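Local atomic coordinates of beta-fructofuranosidase (Arabidopsis thaliana, PDB entry 2OXB), a protein that hydrolyses sucrose and 1-kestose, and less readily neokestose and levan, as a cell-wall beta-fructofuranosidase of glycoside hydrolase family 32. Residues D73-W78 with P99-V104; S424-I429 with L442-Q447. The protein carries 1 engineered substitution. All blocks are in the same frame, centred on the assembly; numbering follows the deposited sequence.

Interaction 1 of 2, residues D73-W78 with P99-V104; sequences DINGCW and PKNQQV. With FRU (beta-D-fructofuranose), chain B.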
loop_
_atom_site.group_PDB
_atom_site.type_symbol
_atom_site.label_atom_id
_atom_site.label_comp_id
_atom_site.label_asym_id
_atom_site.label_seq_id
_atom_site.Cartn_x
_atom_site.Cartn_y
_atom_site.Cartn_z
ATOM N N ASP A 73 -21.264 16.111 -10.133
ATOM C CA ASP A 73 -20.731 14.747 -10.077
ATOM C C ASP A 73 -21.692 13.783 -10.748
ATOM O O ASP A 73 -21.643 12.583 -10.499
ATOM C CB ASP A 73 -20.547 14.298 -8.627
ATOM C CG ASP A 73 -21.860 13.969 -7.961
ATOM O OD1 ASP A 73 -21.855 13.097 -7.063
ATOM O OD2 ASP A 73 -22.888 14.595 -8.333
ATOM N N ILE A 74 -22.562 14.325 -11.588
ATOM C CA ILE A 74 -23.575 13.547 -12.279
ATOM C C ILE A 74 -22.940 12.429 -13.109
ATOM O O ILE A 74 -23.599 11.458 -13.471
ATOM C CB ILE A 74 -24.454 14.514 -13.163
ATOM C CG1 ILE A 74 -25.933 14.120 -13.097
ATOM C CG2 ILE A 74 -23.945 14.547 -14.607
ATOM C CD1 ILE A 74 -26.272 12.863 -13.830
ATOM N N ASN A 75 -21.646 12.540 -13.385
ATOM C CA ASN A 75 -20.992 11.518 -14.193
ATOM C C ASN A 75 -20.008 10.598 -13.470
ATOM O O ASN A 75 -19.362 9.739 -14.089
ATOM C CB ASN A 75 -20.335 12.179 -15.400
ATOM C CG ASN A 75 -21.327 12.441 -16.507
ATOM O OD1 ASN A 75 -21.743 11.514 -17.194
ATOM N ND2 ASN A 75 -21.735 13.696 -16.673
ATOM N N GLY A 76 -19.914 10.752 -12.155
ATOM C CA GLY A 76 -19.017 9.903 -11.395
ATOM C C GLY A 76 -18.589 10.460 -10.056
ATOM O O GLY A 76 -18.530 11.670 -9.852
ATOM N N CYS A 77 -18.300 9.564 -9.129
ATOM C CA CYS A 77 -17.853 9.981 -7.816
ATOM C C CYS A 77 -16.486 9.387 -7.581
ATOM O O CYS A 77 -16.353 8.295 -7.020
ATOM C CB CYS A 77 -18.821 9.516 -6.730
ATOM S SG CYS A 77 -20.140 10.662 -6.403
ATOM N N TRP A 78 -15.478 10.131 -8.031
ATOM C CA TRP A 78 -14.083 9.736 -7.924
ATOM C C TRP A 78 -13.486 9.853 -6.513
ATOM O O TRP A 78 -14.094 10.412 -5.598
ATOM C CB TRP A 78 -13.258 10.535 -8.951
ATOM C CG TRP A 78 -13.515 10.100 -10.388
ATOM C CD1 TRP A 78 -14.588 9.380 -10.856
ATOM C CD2 TRP A 78 -12.665 10.318 -11.525
ATOM N NE1 TRP A 78 -14.449 9.133 -12.205
ATOM C CE2 TRP A 78 -13.281 9.698 -12.640
ATOM C CE3 TRP A 78 -11.441 10.971 -11.708
ATOM C CZ2 TRP A 78 -12.717 9.715 -13.912
ATOM C CZ3 TRP A 78 -10.877 10.985 -12.981
ATOM C CH2 TRP A 78 -11.518 10.360 -14.066
ATOM N N PRO A 99 -21.782 17.433 -15.787
ATOM C CA PRO A 99 -22.427 17.119 -17.066
ATOM C C PRO A 99 -21.611 17.238 -18.336
ATOM O O PRO A 99 -22.009 16.728 -19.378
ATOM C CB PRO A 99 -23.663 18.014 -17.065
ATOM C CG PRO A 99 -23.308 19.116 -16.140
ATOM C CD PRO A 99 -22.587 18.412 -15.036
ATOM N N LYS A 100 -20.475 17.911 -18.266
ATOM C CA LYS A 100 -19.639 18.031 -19.448
ATOM C C LYS A 100 -18.300 17.385 -19.164
ATOM O O LYS A 100 -17.249 17.989 -19.361
ATOM C CB LYS A 100 -19.454 19.503 -19.862
ATOM C CG LYS A 100 -18.827 20.413 -18.813
ATOM C CD LYS A 100 -18.599 21.835 -19.376
ATOM C CE LYS A 100 -18.258 22.861 -18.274
ATOM N NZ LYS A 100 -18.014 24.246 -18.798
ATOM N N ASN A 101 -18.353 16.157 -18.663
ATOM C CA ASN A 101 -17.156 15.384 -18.360
ATOM C C ASN A 101 -15.860 16.159 -18.076
ATOM O O ASN A 101 -14.949 16.170 -18.905
ATOM C CB ASN A 101 -16.928 14.389 -19.500
ATOM C CG ASN A 101 -17.821 13.165 -19.385
ATOM O OD1 ASN A 101 -17.527 12.241 -18.620
ATOM N ND2 ASN A 101 -18.922 13.157 -20.130
ATOM N N GLN A 102 -15.775 16.802 -16.914
ATOM C CA GLN A 102 -14.573 17.548 -16.541
ATOM C C GLN A 102 -14.366 17.477 -15.029
ATOM O O GLN A 102 -15.225 17.878 -14.243
ATOM C CB GLN A 102 -14.660 19.009 -17.014
ATOM C CG GLN A 102 -15.172 20.006 -15.984
ATOM C CD GLN A 102 -15.389 21.401 -16.563
ATOM O OE1 GLN A 102 -14.589 21.890 -17.360
ATOM N NE2 GLN A 102 -16.465 22.052 -16.142
ATOM N N GLN A 103 -13.216 16.949 -14.634
ATOM C CA GLN A 103 -12.879 16.773 -13.229
ATOM C C GLN A 103 -12.923 17.979 -12.315
ATOM O O GLN A 103 -11.972 18.769 -12.246
ATOM C CB GLN A 103 -11.515 16.120 -13.115
ATOM C CG GLN A 103 -11.543 14.693 -13.538
ATOM C CD GLN A 103 -10.212 14.251 -14.022
ATOM O OE1 GLN A 103 -9.185 14.643 -13.465
ATOM N NE2 GLN A 103 -10.200 13.417 -15.060
ATOM N N VAL A 104 -14.032 18.086 -11.590
ATOM C CA VAL A 104 -14.234 19.167 -10.641
ATOM C C VAL A 104 -14.077 18.629 -9.222
ATOM O O VAL A 104 -14.166 17.426 -8.989
ATOM C CB VAL A 104 -15.642 19.789 -10.788
ATOM C CG1 VAL A 104 -15.744 20.533 -12.097
ATOM C CG2 VAL A 104 -16.697 18.701 -10.727
HETATM C C1 FRU B . -6.748 5.285 -9.575
HETATM C C2 FRU B . -7.809 6.095 -10.330
HETATM C C3 FRU B . -7.943 7.516 -9.748
HETATM C C4 FRU B . -9.392 7.851 -9.959
HETATM C C5 FRU B . -10.041 6.473 -9.840
HETATM C C6 FRU B . -11.137 6.220 -10.856
HETATM O O1 FRU B . -5.452 5.826 -9.760
HETATM O O2 FRU B . -7.703 6.195 -11.797
HETATM O O3 FRU B . -7.110 8.477 -10.392
HETATM O O4 FRU B . -9.884 8.749 -8.959
HETATM O O5 FRU B . -9.040 5.489 -10.055
HETATM O O6 FRU B . -12.253 7.022 -10.513
#

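Interaction 2 of 2, residues S424-I429 with L442-Q447; sequences SVYFRI and LMCSDQ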
loop_
_atom_site.group_PDB
_atom_site.type_symbol
_atom_site.label_atom_id
_atom_site.label_comp_id
_atom_site.label_asym_id
_atom_site.label_seq_id
_atom_site.Cartn_x
_atom_site.Cartn_y
_atom_site.Cartn_z
ATOM N N SER A 424 7.263 -18.288 -4.227
ATOM C CA SER A 424 8.502 -18.282 -3.475
ATOM C C SER A 424 9.161 -16.949 -3.198
ATOM O O SER A 424 9.907 -16.432 -4.023
ATOM C CB SER A 424 9.493 -19.195 -4.186
ATOM O OG SER A 424 9.414 -18.984 -5.593
ATOM N N VAL A 425 8.885 -16.400 -2.024
ATOM C CA VAL A 425 9.498 -15.152 -1.616
ATOM C C VAL A 425 10.765 -15.575 -0.878
ATOM O O VAL A 425 10.730 -16.464 -0.019
ATOM C CB VAL A 425 8.584 -14.381 -0.670
ATOM C CG1 VAL A 425 9.301 -13.166 -0.125
ATOM C CG2 VAL A 425 7.312 -13.981 -1.410
ATOM N N TYR A 426 11.889 -14.955 -1.211
ATOM C CA TYR A 426 13.131 -15.330 -0.572
ATOM C C TYR A 426 14.145 -14.204 -0.584
ATOM O O TYR A 426 13.846 -13.087 -1.006
ATOM C CB TYR A 426 13.695 -16.553 -1.285
ATOM C CG TYR A 426 13.870 -16.347 -2.768
ATOM C CD1 TYR A 426 14.882 -15.530 -3.257
ATOM C CD2 TYR A 426 13.012 -16.950 -3.681
ATOM C CE1 TYR A 426 15.045 -15.318 -4.618
ATOM C CE2 TYR A 426 13.159 -16.743 -5.056
ATOM C CZ TYR A 426 14.180 -15.924 -5.515
ATOM O OH TYR A 426 14.341 -15.708 -6.865
ATOM N N PHE A 427 15.346 -14.529 -0.118
ATOM C CA PHE A 427 16.467 -13.598 -0.033
ATOM C C PHE A 427 17.678 -14.100 -0.807
ATOM O O PHE A 427 17.806 -15.297 -1.072
ATOM C CB PHE A 427 16.910 -13.427 1.416
ATOM C CG PHE A 427 15.955 -12.643 2.256
ATOM C CD1 PHE A 427 15.735 -11.292 1.992
ATOM C CD2 PHE A 427 15.296 -13.240 3.329
ATOM C CE1 PHE A 427 14.876 -10.544 2.784
ATOM C CE2 PHE A 427 14.431 -12.499 4.133
ATOM C CZ PHE A 427 14.222 -11.148 3.858
ATOM N N ARG A 428 18.562 -13.162 -1.156
ATOM C CA ARG A 428 19.828 -13.425 -1.849
ATOM C C ARG A 428 20.808 -12.359 -1.362
ATOM O O ARG A 428 20.546 -11.170 -1.495
ATOM C CB ARG A 428 19.663 -13.293 -3.350
ATOM C CG ARG A 428 19.071 -14.484 -4.031
ATOM C CD ARG A 428 18.400 -13.999 -5.283
ATOM N NE ARG A 428 18.010 -15.075 -6.173
ATOM C CZ ARG A 428 18.792 -15.563 -7.116
ATOM N NH1 ARG A 428 20.007 -15.068 -7.284
ATOM N NH2 ARG A 428 18.349 -16.531 -7.897
ATOM N N ILE A 429 21.929 -12.785 -0.785
ATOM C CA ILE A 429 22.925 -11.845 -0.269
ATOM C C ILE A 429 24.169 -11.783 -1.154
ATOM O O ILE A 429 24.739 -12.802 -1.535
ATOM C CB ILE A 429 23.414 -12.222 1.170
ATOM C CG1 ILE A 429 22.234 -12.366 2.137
ATOM C CG2 ILE A 429 24.408 -11.179 1.667
ATOM C CD1 ILE A 429 21.418 -11.117 2.348
ATOM N N LEU A 442 18.860 -8.838 -1.225
ATOM C CA LEU A 442 17.844 -8.929 -2.240
ATOM C C LEU A 442 16.600 -9.690 -1.786
ATOM O O LEU A 442 16.686 -10.850 -1.379
ATOM C CB LEU A 442 18.408 -9.627 -3.471
ATOM C CG LEU A 442 17.355 -9.782 -4.566
ATOM C CD1 LEU A 442 17.026 -8.400 -5.114
ATOM C CD2 LEU A 442 17.852 -10.698 -5.663
ATOM N N MET A 443 15.443 -9.047 -1.858
ATOM C CA MET A 443 14.213 -9.734 -1.501
ATOM C C MET A 443 13.468 -9.949 -2.824
ATOM O O MET A 443 13.165 -8.982 -3.537
ATOM C CB MET A 443 13.360 -8.901 -0.520
ATOM C CG MET A 443 12.484 -9.749 0.425
ATOM S SD MET A 443 11.246 -8.832 1.437
ATOM C CE MET A 443 9.641 -9.370 0.644
ATOM N N CYS A 444 13.218 -11.214 -3.165
ATOM C CA CYS A 444 12.492 -11.566 -4.390
ATOM C C CYS A 444 11.183 -12.259 -4.057
ATOM O O CYS A 444 11.082 -12.970 -3.059
ATOM C CB CYS A 444 13.291 -12.531 -5.261
ATOM S SG CYS A 444 14.824 -11.899 -6.014
ATOM N N SER A 445 10.186 -12.053 -4.910
ATOM C CA SER A 445 8.865 -12.672 -4.753
ATOM C C SER A 445 8.502 -13.253 -6.108
ATOM O O SER A 445 7.856 -12.596 -6.918
ATOM C CB SER A 445 7.816 -11.634 -4.350
ATOM O OG SER A 445 6.602 -12.268 -4.019
ATOM N N ASP A 446 8.949 -14.481 -6.354
ATOM C CA ASP A 446 8.700 -15.158 -7.621
ATOM C C ASP A 446 7.245 -15.575 -7.810
ATOM O O ASP A 446 6.616 -16.139 -6.907
ATOM C CB ASP A 446 9.587 -16.390 -7.733
ATOM C CG ASP A 446 10.316 -16.450 -9.047
ATOM O OD1 ASP A 446 11.356 -15.748 -9.174
ATOM O OD2 ASP A 446 9.839 -17.184 -9.948
ATOM N N GLN A 447 6.721 -15.322 -9.004
ATOM C CA GLN A 447 5.332 -15.646 -9.314
ATOM C C GLN A 447 5.184 -16.547 -10.543
ATOM O O GLN A 447 4.083 -16.987 -10.871
ATOM C CB GLN A 447 4.578 -14.334 -9.500
ATOM C CG GLN A 447 4.921 -13.301 -8.413
ATOM C CD GLN A 447 4.153 -13.530 -7.115
ATOM O OE1 GLN A 447 4.571 -13.090 -6.039
ATOM N NE2 GLN A 447 3.009 -14.204 -7.218
#

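Interaction 1 of 2, residues D73-W78 with P99-V104
Trp78 and Gln103 both set CG beside the backbone N and anti to the carbonyl carbon (chi1 -71° in each), and Gln103 then runs extended beyond CG, which brings its amide up to the six-membered part of the indole. There NE2 of Gln103 lies 3.3 Å from CZ3 of Trp78, with the amide and ring planes 39° apart, so the two groups neither stack flat nor meet at right angles. OE1 of Gln103 is held by the backbone N of Phe143, which helps fix the rotation of the amide. Over one face of the indole sits O6 of the bound fructose, 3.3 Å from CG of Trp78, so Trp78 forms part of the wall of the substrate site. With the indole cut back to an alanine, the fructose is likely to lose this aromatic wall and the Gln103 amide its packing partner.

Toward the outer end, at the exposed residues, ND2 of Asn75 approaches CA of Pro99 at 3.5 Å while donating to the carbonyl O of Asp98, and CG2 of Ile74 rests 4.1 Å from CD of Pro99. A type I turn, Asp73 to Gly76, presents the side chains of Ile74 and Asn75. Strand 93-97 lies between strands 77-81 and 103-110 in an antiparallel sheet, bonding through its backbone to Trp78 on one side and Val104 on the other.

Interaction 2 of 2, residues S424-I429 with L442-Q447
Tyr426 and Cys444 face each other as a hydrogen-bonded antiparallel pair, the cysteine CB lying 3.4 Å from CE1 of the tyrosine. Chi1 of 55° tucks the phenol between its own backbone N and carbonyl carbon, so that the ring leans across to the neighbouring strand. SG of Cys444 stands 4.7 Å from the Tyr426 ring centroid, an oblique sulfur-aromatic contact. On the same face Arg428 and Leu442 lie alongside one another and lead off in one direction, the arginine's aliphatic part against CD2 of the leucine.

The other face carries Val425, Phe427, Met443 and Ser445. Met443 crosses Phe427 at a slant, its CG 3.5 Å from CE1 of the ring and its sulfur in an oblique Met-aromatic contact, while CE reaches CG1 of Val425 at 3.9 Å. Leu475 of strand 473-480 packs on all three.

Paired backbone bonds join Tyr426 with Cys444 and Arg428 with Leu442; Asp446 N bonds to Ser424 O at 3.2 Å, the return bond being weak. In this beta hairpin of the C-terminal beta-sandwich, side-chain cohesion is mainly apolar and sulfur-aromatic, and a disulfide from Cys444 to Cys395 ties one face covalently to the segment around Cys395.

In the fold
Interaction 1 comes first along the chain and closes before interaction 2 opens; their centres are 43 Å apart, on opposite sides of the chain's centre, and their nearest atoms about 29 Å. They share no sheet. Residues 73-78 and 99-104 lie in the five-bladed beta-propeller typical of this family, in a four-stranded sheet beside the substrate site. Residues 424-429 and 442-447 lie in its C-terminal beta-sandwich, where strands 423-431 and 439-446 form a hairpin packed against the other sheet. One contact is thus a largely exposed meeting of turn, loop and strand starts beside the bound sugar, the other buried packing remote from the substrate site.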